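Local coordinates for type IV pilin structural subunit (Pseudomonas aeruginosa, PDB 3JYZ), which is the structural subunit that assembles into type IV pili, thin surface filaments probably used by the bacterium for attachment and twitching motility, at residues G29-S32 with T33-T37; L61-A64 with G65-V69; A104-A108 with A109-G113; A125-A129 with Q130-G134. All coordinates share one frame; numbering follows the deposited sequence.

Contact 1: G29-S32 with T33-T37; sequences GSAS and TADLT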
loop_
_atom_site.group_PDB
_atom_site.type_symbol
_atom_site.label_atom_id
_atom_site.label_comp_id
_atom_site.label_asym_id
_atom_site.label_seq_id
_atom_site.Cartn_x
_atom_site.Cartn_y
_atom_site.Cartn_z
ATOM N N GLY A 29 -3.775 3.922 14.204
ATOM C CA GLY A 29 -3.530 2.509 13.999
ATOM C C GLY A 29 -2.167 1.985 14.383
ATOM O O GLY A 29 -1.816 0.863 14.029
ATOM N N SER A 30 -1.388 2.774 15.115
ATOM C CA SER A 30 -0.038 2.336 15.441
ATOM C C SER A 30 0.419 2.389 16.900
ATOM O O SER A 30 1.584 2.128 17.186
ATOM C CB SER A 30 0.908 3.160 14.561
ATOM O OG SER A 30 0.628 4.537 14.674
ATOM N N ALA A 31 -0.489 2.696 17.818
ATOM C CA ALA A 31 -0.116 2.759 19.234
ATOM C C ALA A 31 -0.102 1.367 19.862
ATOM O O ALA A 31 0.569 1.141 20.868
ATOM C CB ALA A 31 -1.049 3.681 20.003
ATOM N N SER A 32 -0.831 0.437 19.251
ATOM C CA SER A 32 -0.976 -0.915 19.784
ATOM C C SER A 32 -1.587 -1.831 18.734
ATOM O O SER A 32 -2.153 -1.360 17.750
ATOM C CB SER A 32 -1.895 -0.900 21.000
ATOM O OG SER A 32 -3.229 -0.633 20.606
ATOM N N THR A 33 -1.480 -3.137 18.956
ATOM C CA THR A 33 -2.094 -4.118 18.076
ATOM C C THR A 33 -3.603 -3.915 18.026
ATOM O O THR A 33 -4.214 -4.016 16.961
ATOM C CB THR A 33 -1.779 -5.555 18.518
ATOM O OG1 THR A 33 -0.377 -5.798 18.340
ATOM C CG2 THR A 33 -2.561 -6.565 17.683
ATOM N N ALA A 34 -4.199 -3.614 19.175
ATOM C CA ALA A 34 -5.632 -3.345 19.241
ATOM C C ALA A 34 -6.041 -2.171 18.354
ATOM O O ALA A 34 -7.073 -2.230 17.686
ATOM C CB ALA A 34 -6.062 -3.093 20.689
ATOM N N ASP A 35 -5.234 -1.111 18.356
ATOM C CA ASP A 35 -5.509 0.069 17.539
ATOM C C ASP A 35 -5.355 -0.246 16.052
ATOM O O ASP A 35 -6.153 0.202 15.229
ATOM C CB ASP A 35 -4.575 1.223 17.901
ATOM C CG ASP A 35 -4.957 1.911 19.199
ATOM O OD1 ASP A 35 -5.962 1.523 19.825
ATOM O OD2 ASP A 35 -4.239 2.856 19.588
ATOM N N LEU A 36 -4.308 -0.991 15.710
ATOM C CA LEU A 36 -4.078 -1.374 14.320
ATOM C C LEU A 36 -5.230 -2.239 13.807
ATOM O O LEU A 36 -5.631 -2.159 12.642
ATOM C CB LEU A 36 -2.748 -2.116 14.193
ATOM C CG LEU A 36 -2.371 -2.638 12.803
ATOM C CD1 LEU A 36 -2.474 -1.553 11.722
ATOM C CD2 LEU A 36 -0.963 -3.231 12.854
ATOM N N THR A 37 -5.757 -3.074 14.690
ATOM C CA THR A 37 -6.870 -3.944 14.346
ATOM C C THR A 37 -8.122 -3.118 14.111
ATOM O O THR A 37 -8.844 -3.328 13.134
ATOM C CB THR A 37 -7.090 -4.954 15.469
ATOM O OG1 THR A 37 -5.927 -5.785 15.561
ATOM C CG2 THR A 37 -8.309 -5.827 15.199
HETATM O O HOH W 1 -2.649 4.481 17.363
#
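S32 grips the start of helix 33-49 with two oxygens. Its OG accepts from D35 N at 3.1 Å (156° at the hydrogen), and its carbonyl O takes L36 N at 3.0 Å, the first i to i+4 bond of the helix. S32 is therefore a serine N-cap: chi1 of 70° places OG between its own backbone N and carbonyl carbon, and from there it turns back over the first turn.

The D35 carboxylate lies beside the cap. One oxygen, OD2, accepts a hydrogen bond from a water that in turn accepts from A31 N, while OD1 forms a salt bridge with R38 one turn further on. OD2 also rests against the methyl of A31, 3.3 Å from its CB. Beyond this polar edge L36 turns inward, with CG anti to the backbone N (chi1 178°), and its CD1 comes to 3.4 Å from G29 O. T33 touches A108 of helix 103-109.

Backbone N-H groups at a helix start lack acceptors from a preceding turn. Here the serine supplies one for D35, and the negative D35 carboxylate in the first turn would probably interact favourably with the positive end of the helix dipole.

Contact 2: L61-A64 with G65-V69; sequences LMDA and GNTGV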
loop_
_atom_site.group_PDB
_atom_site.type_symbol
_atom_site.label_atom_id
_atom_site.label_comp_id
_atom_site.label_asym_id
_atom_site.label_seq_id
_atom_site.Cartn_x
_atom_site.Cartn_y
_atom_site.Cartn_z
ATOM N N LEU A 61 -7.407 -1.785 0.197
ATOM C CA LEU A 61 -7.785 -2.571 1.372
ATOM C C LEU A 61 -6.598 -2.901 2.262
ATOM O O LEU A 61 -5.528 -3.284 1.779
ATOM C CB LEU A 61 -8.488 -3.863 0.946
ATOM C CG LEU A 61 -9.910 -3.663 0.415
ATOM C CD1 LEU A 61 -10.399 -4.933 -0.266
ATOM C CD2 LEU A 61 -10.874 -3.238 1.523
HETATM N N MSE A 62 -6.803 -2.778 3.569
HETATM C CA MSE A 62 -5.806 -3.214 4.538
HETATM C C MSE A 62 -5.951 -4.705 4.806
HETATM O O MSE A 62 -7.056 -5.239 4.856
HETATM C CB MSE A 62 -5.954 -2.441 5.841
HETATM C CG MSE A 62 -5.623 -0.981 5.688
HETATM SE SE MSE A 62 -5.864 0.032 7.329
HETATM C CE MSE A 62 -4.555 -0.825 8.462
ATOM N N ASP A 63 -4.822 -5.378 4.963
ATOM C CA ASP A 63 -4.819 -6.818 5.169
ATOM C C ASP A 63 -5.796 -7.218 6.276
ATOM O O ASP A 63 -5.788 -6.627 7.355
ATOM C CB ASP A 63 -3.399 -7.244 5.520
ATOM C CG ASP A 63 -3.262 -8.731 5.681
ATOM O OD1 ASP A 63 -3.525 -9.225 6.798
ATOM O OD2 ASP A 63 -2.855 -9.396 4.707
ATOM N N ALA A 64 -6.625 -8.227 6.014
ATOM C CA ALA A 64 -7.656 -8.609 6.976
ATOM C C ALA A 64 -7.062 -9.207 8.250
ATOM O O ALA A 64 -7.730 -9.263 9.282
ATOM C CB ALA A 64 -8.652 -9.583 6.336
ATOM N N GLY A 65 -5.808 -9.636 8.174
ATOM C CA GLY A 65 -5.106 -10.169 9.330
ATOM C C GLY A 65 -4.413 -9.092 10.143
ATOM O O GLY A 65 -3.562 -9.385 10.984
ATOM N N ASN A 66 -4.757 -7.837 9.867
ATOM C CA ASN A 66 -4.334 -6.717 10.702
ATOM C C ASN A 66 -2.839 -6.410 10.659
ATOM O O ASN A 66 -2.273 -5.909 11.636
ATOM C CB ASN A 66 -4.820 -6.927 12.144
ATOM C CG ASN A 66 -6.319 -7.158 12.208
ATOM O OD1 ASN A 66 -6.784 -8.247 12.578
ATOM N ND2 ASN A 66 -7.085 -6.151 11.820
ATOM N N THR A 67 -2.206 -6.676 9.522
ATOM C CA THR A 67 -0.776 -6.397 9.392
ATOM C C THR A 67 -0.504 -4.953 8.982
ATOM O O THR A 67 0.637 -4.489 9.080
ATOM C CB THR A 67 -0.099 -7.312 8.375
ATOM O OG1 THR A 67 -0.627 -7.041 7.068
ATOM C CG2 THR A 67 -0.332 -8.774 8.726
ATOM N N GLY A 68 -1.540 -4.260 8.508
ATOM C CA GLY A 68 -1.401 -2.886 8.047
ATOM C C GLY A 68 -0.980 -2.783 6.587
ATOM O O GLY A 68 -0.905 -1.680 6.031
ATOM N N VAL A 69 -0.717 -3.924 5.952
ATOM C CA VAL A 69 -0.331 -3.934 4.539
ATOM C C VAL A 69 -1.517 -3.583 3.641
ATOM O O VAL A 69 -2.592 -4.163 3.779
ATOM C CB VAL A 69 0.262 -5.287 4.122
ATOM C CG1 VAL A 69 0.489 -5.330 2.599
ATOM C CG2 VAL A 69 1.569 -5.541 4.866
HETATM O O HOH W 2 -4.349 -4.403 8.225
#
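D63 lays its side chain obliquely across that of T67, CB meeting T67 OG1 at 3.2 Å. The two residues lie in the connection of a beta hairpin whose antiparallel arms are strands 57-62 and 70-74, and D63 starts the type I turn that runs to N66. In that turn N66 N donates to D63 O over 3.0 Å, approaching well above the carbonyl plane. The carboxylate adds a second closure. With CG anti to the backbone N (chi1 -177°), it reaches forward until OD1 accepts from G65 N at 2.7 Å, which makes an Asx turn inside the beta turn; the donor comes 42° out of the carboxylate plane.

Further round the loop, T67 OG1 accepts a long, weak bond from V69 N. A water bridges the loop, donating to D63 O and accepting from G68 N, so D63 O serves both the turn and the bridge. The loop closes where D63 N meets V69 O at 2.8 Å, nearly along the C=O axis, and the same oxygen receives a CA-H contact from M62.

Side chains carry the loop into the protein on two flanks. V69 packs on I89, S91 and P92 of strand 87-95, whereas M62 and N66 lie against T40 of helix 33-49. M62, a selenomethionine here, runs straight through chi2 and then bends at chi3 (63°), which brings its terminal methyl CE over the backbone of G68, 3.8 Å from the CA.

Contact 3: A104-A108 with A109-G113; sequences ATAVA and AGTRG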
loop_
_atom_site.group_PDB
_atom_site.type_symbol
_atom_site.label_atom_id
_atom_site.label_comp_id
_atom_site.label_asym_id
_atom_site.label_seq_id
_atom_site.Cartn_x
_atom_site.Cartn_y
_atom_site.Cartn_z
ATOM N N ALA A 104 3.340 -4.410 12.070
ATOM C CA ALA A 104 2.607 -5.263 13.005
ATOM C C ALA A 104 3.522 -5.742 14.129
ATOM O O ALA A 104 3.115 -5.815 15.282
ATOM C CB ALA A 104 1.992 -6.447 12.281
ATOM N N THR A 105 4.755 -6.076 13.782
ATOM C CA THR A 105 5.712 -6.551 14.772
ATOM C C THR A 105 6.104 -5.427 15.718
ATOM O O THR A 105 6.137 -5.591 16.936
ATOM C CB THR A 105 6.944 -7.095 14.060
ATOM O OG1 THR A 105 6.532 -8.149 13.193
ATOM C CG2 THR A 105 7.967 -7.630 15.062
ATOM N N ALA A 106 6.385 -4.266 15.149
ATOM C CA ALA A 106 6.754 -3.108 15.947
ATOM C C ALA A 106 5.651 -2.669 16.908
ATOM O O ALA A 106 5.924 -2.351 18.066
ATOM C CB ALA A 106 7.149 -1.963 15.036
ATOM N N VAL A 107 4.489 -2.679 16.405
ATOM C CA VAL A 107 3.389 -2.242 17.261
ATOM C C VAL A 107 3.163 -3.233 18.397
ATOM O O VAL A 107 2.874 -2.827 19.522
ATOM C CB VAL A 107 2.073 -1.976 16.492
ATOM C CG1 VAL A 107 0.939 -1.643 17.462
ATOM C CG2 VAL A 107 2.256 -0.887 15.446
ATOM N N ALA A 108 3.234 -4.453 18.168
ATOM C CA ALA A 108 3.098 -5.473 19.212
ATOM C C ALA A 108 4.166 -5.296 20.289
ATOM O O ALA A 108 3.901 -5.517 21.472
ATOM C CB ALA A 108 3.181 -6.864 18.622
ATOM N N ALA A 109 5.362 -4.893 19.874
ATOM C CA ALA A 109 6.482 -4.715 20.797
ATOM C C ALA A 109 6.466 -3.359 21.501
ATOM O O ALA A 109 7.242 -3.125 22.427
ATOM C CB ALA A 109 7.802 -4.905 20.061
ATOM N N GLY A 110 5.602 -2.460 21.050
ATOM C CA GLY A 110 5.555 -1.111 21.585
ATOM C C GLY A 110 6.707 -0.243 21.109
ATOM O O GLY A 110 7.047 0.761 21.742
ATOM N N THR A 111 7.303 -0.618 19.982
ATOM C CA THR A 111 8.445 0.118 19.451
ATOM C C THR A 111 7.998 1.462 18.897
ATOM O O THR A 111 7.147 1.520 18.012
ATOM C CB THR A 111 9.152 -0.662 18.335
ATOM O OG1 THR A 111 9.524 -1.956 18.816
ATOM C CG2 THR A 111 10.407 0.079 17.884
ATOM N N ARG A 112 8.596 2.529 19.371
ATOM C CA ARG A 112 8.178 3.829 18.968
ATOM C C ARG A 112 9.057 4.341 17.794
ATOM O O ARG A 112 10.144 4.000 17.693
ATOM C CB ARG A 112 8.199 4.833 20.139
ATOM C CG ARG A 112 7.162 4.652 21.250
ATOM C CD ARG A 112 5.792 4.119 20.798
ATOM N NE ARG A 112 4.933 3.875 21.973
ATOM C CZ ARG A 112 3.923 3.020 22.039
ATOM N NH1 ARG A 112 3.539 2.335 20.996
ATOM N NH2 ARG A 112 3.276 2.893 23.178
ATOM N N GLY A 113 8.491 5.145 16.953
ATOM C CA GLY A 113 9.217 5.662 15.812
ATOM C C GLY A 113 8.261 6.188 14.767
ATOM O O GLY A 113 7.069 6.341 15.020
#
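A106 O takes T111 N at 2.9 Å (154° at the hydrogen), reaching back across the end of helix 103-109, and it also receives a weak bond from A109 N. The stronger bond of A109 N goes to T105 O at 3.1 Å, the last regular helical link. Next to it G110 N donates to V107 O over 3.1 Å, but from a very different quarter: the donor stands 74° out of the carbonyl plane, almost above it.

The bond spanning from T111 to A106, with the shorter one from G110 to V107 inside it, defines a Schellman motif. G110 is the residue that breaks the helix, its positive phi of 75° swinging the chain round so that T111 faces the final turn. The apolar part of the motif follows, with T111 CB set 4.1 Å from A106 CB. T111 OG1 stays 3.7 Å from A106 O. The methyl of A109 sits close to the preceding turn, its CB 3.6 Å from T105 O.

Outside this shell, A106 and V107 both press on I94, so the buried side of the helix end meets strand 87-95. R112 stretches away from the motif and then returns, with G110 O above one face of its guanidinium, offset toward the rim, while NH1 hydrogen-bonds A31 O in the loop before helix 33-49.

Contact 4: A125-A129 with Q130-G134; sequences ATATA and QGFTG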
loop_
_atom_site.group_PDB
_atom_site.type_symbol
_atom_site.label_atom_id
_atom_site.label_comp_id
_atom_site.label_asym_id
_atom_site.label_seq_id
_atom_site.Cartn_x
_atom_site.Cartn_y
_atom_site.Cartn_z
ATOM N N ALA A 125 12.470 -3.152 -7.031
ATOM C CA ALA A 125 13.831 -2.623 -7.060
ATOM C C ALA A 125 13.984 -1.332 -6.256
ATOM O O ALA A 125 15.016 -1.120 -5.615
ATOM C CB ALA A 125 14.301 -2.408 -8.500
ATOM N N THR A 126 12.986 -0.456 -6.297
ATOM C CA THR A 126 13.110 0.819 -5.608
ATOM C C THR A 126 13.060 0.635 -4.107
ATOM O O THR A 126 13.922 1.139 -3.394
ATOM C CB THR A 126 12.032 1.803 -6.069
ATOM O OG1 THR A 126 12.214 2.056 -7.464
ATOM C CG2 THR A 126 12.120 3.115 -5.296
ATOM N N ALA A 127 12.069 -0.111 -3.626
ATOM C CA ALA A 127 11.977 -0.382 -2.196
ATOM C C ALA A 127 13.243 -1.077 -1.704
ATOM O O ALA A 127 13.757 -0.768 -0.624
ATOM C CB ALA A 127 10.745 -1.215 -1.874
ATOM N N THR A 128 13.744 -2.015 -2.497
ATOM C CA THR A 128 14.968 -2.720 -2.139
ATOM C C THR A 128 16.147 -1.755 -2.007
ATOM O O THR A 128 16.914 -1.831 -1.044
ATOM C CB THR A 128 15.291 -3.817 -3.165
ATOM O OG1 THR A 128 14.231 -4.781 -3.177
ATOM C CG2 THR A 128 16.589 -4.527 -2.810
ATOM N N ALA A 129 16.278 -0.841 -2.963
ATOM C CA ALA A 129 17.350 0.152 -2.912
ATOM C C ALA A 129 17.203 1.105 -1.717
ATOM O O ALA A 129 18.195 1.636 -1.209
ATOM C CB ALA A 129 17.421 0.934 -4.226
ATOM N N GLN A 130 15.967 1.324 -1.272
ATOM C CA GLN A 130 15.700 2.204 -0.135
ATOM C C GLN A 130 15.902 1.469 1.185
ATOM O O GLN A 130 15.701 2.044 2.261
ATOM C CB GLN A 130 14.279 2.770 -0.213
ATOM C CG GLN A 130 14.063 3.829 -1.291
ATOM C CD GLN A 130 12.595 4.136 -1.537
ATOM O OE1 GLN A 130 12.254 5.129 -2.186
ATOM N NE2 GLN A 130 11.715 3.296 -1.002
ATOM N N GLY A 131 16.291 0.201 1.094
ATOM C CA GLY A 131 16.614 -0.603 2.263
ATOM C C GLY A 131 15.501 -1.450 2.858
ATOM O O GLY A 131 15.693 -2.076 3.902
ATOM N N PHE A 132 14.342 -1.487 2.208
ATOM C CA PHE A 132 13.221 -2.255 2.730
ATOM C C PHE A 132 13.373 -3.725 2.383
ATOM O O PHE A 132 13.865 -4.074 1.313
ATOM C CB PHE A 132 11.903 -1.782 2.131
ATOM C CG PHE A 132 11.489 -0.405 2.537
ATOM C CD1 PHE A 132 11.729 0.682 1.710
ATOM C CD2 PHE A 132 10.811 -0.197 3.720
ATOM C CE1 PHE A 132 11.319 1.961 2.073
ATOM C CE2 PHE A 132 10.393 1.063 4.088
ATOM C CZ PHE A 132 10.640 2.153 3.269
ATOM N N THR A 133 12.954 -4.737 3.252
ATOM C CA THR A 133 12.943 -6.167 3.031
ATOM C C THR A 133 11.603 -6.774 3.480
ATOM O O THR A 133 10.955 -6.253 4.378
ATOM C CB THR A 133 14.137 -6.797 3.788
ATOM O OG1 THR A 133 14.034 -6.505 5.183
ATOM C CG2 THR A 133 15.451 -6.319 3.228
ATOM N N GLY A 134 11.299 -7.795 2.882
ATOM C CA GLY A 134 10.159 -8.598 3.305
ATOM C C GLY A 134 8.801 -8.332 2.661
ATOM O O GLY A 134 7.812 -8.980 3.019
HETATM O O HOH W 3 16.695 -3.760 0.881
HETATM O O HOH W 4 14.025 -6.178 -0.684
#
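Q130 folds its side chain back along the turn of helix that precedes it, beside T126 and pointing the same way. CB begins 3.6 Å from T126 O, and CG draws closer to that carbonyl, at 3.4 Å. Because chi1 of -72° sets CG beside the backbone N, the extended remainder runs over T126: CD passes the methyl CG2, and OE1 ends 3.7 Å from it. The other tip atom, NE2, turns toward A127 CA. These are van der Waals contacts; the hydroxyl of T126 is engaged with A147 O.

The backbone beneath ends helix 125-129 in a Schellman motif. F132 N reaches A127 O at 3.0 Å, and inside that span G131 N bonds T128 O, standing 66° out of the carbonyl plane. G131 makes the reversal with a phi of 93°. Q130 N still looks back into the helix, donating to T126 O and weakly to A127 O. The segment falls between C119 and C149, whose disulfide bounds the D-region of type IV pilins.

Past the glycine, F132 turns its ring edge to the helix end: A127 O lies in the ring plane, 3.4 Å from CD1, and A127 CB is 4.2 Å from the same atom. The ring packs on A118 and D116 of strand 114-120 and makes a cation-pi contact with R100. On the solvent-bridged flank F132 O accepts from two waters, one also donating to T128 O and the other to T128 OG1, which is also hydrogen-bonded to N124 O.

How the contacts relate
Along the chain the four contacts follow in numerical order. Contacts 1 to 3 form one cluster of loop and helix ends: the centre of contact 1 lies about 9 Å from that of contact 3 and 11 Å from that of contact 2. L36 leans on M62 and G68 of contact 2, which joins strands 57-62 and 70-74. S32 and T33 pack on V107 of contact 3, and A31 O meets R112 NH1. Contact 3 in turn packs on strand 87-95 and leads into 114-120. Contact 4, packed on 114-120, lies elsewhere in the same pilin domain, in the disulfide-bounded part, its centre 20 to 25 Å from the others and its nearest atoms about 7 Å from contact 2.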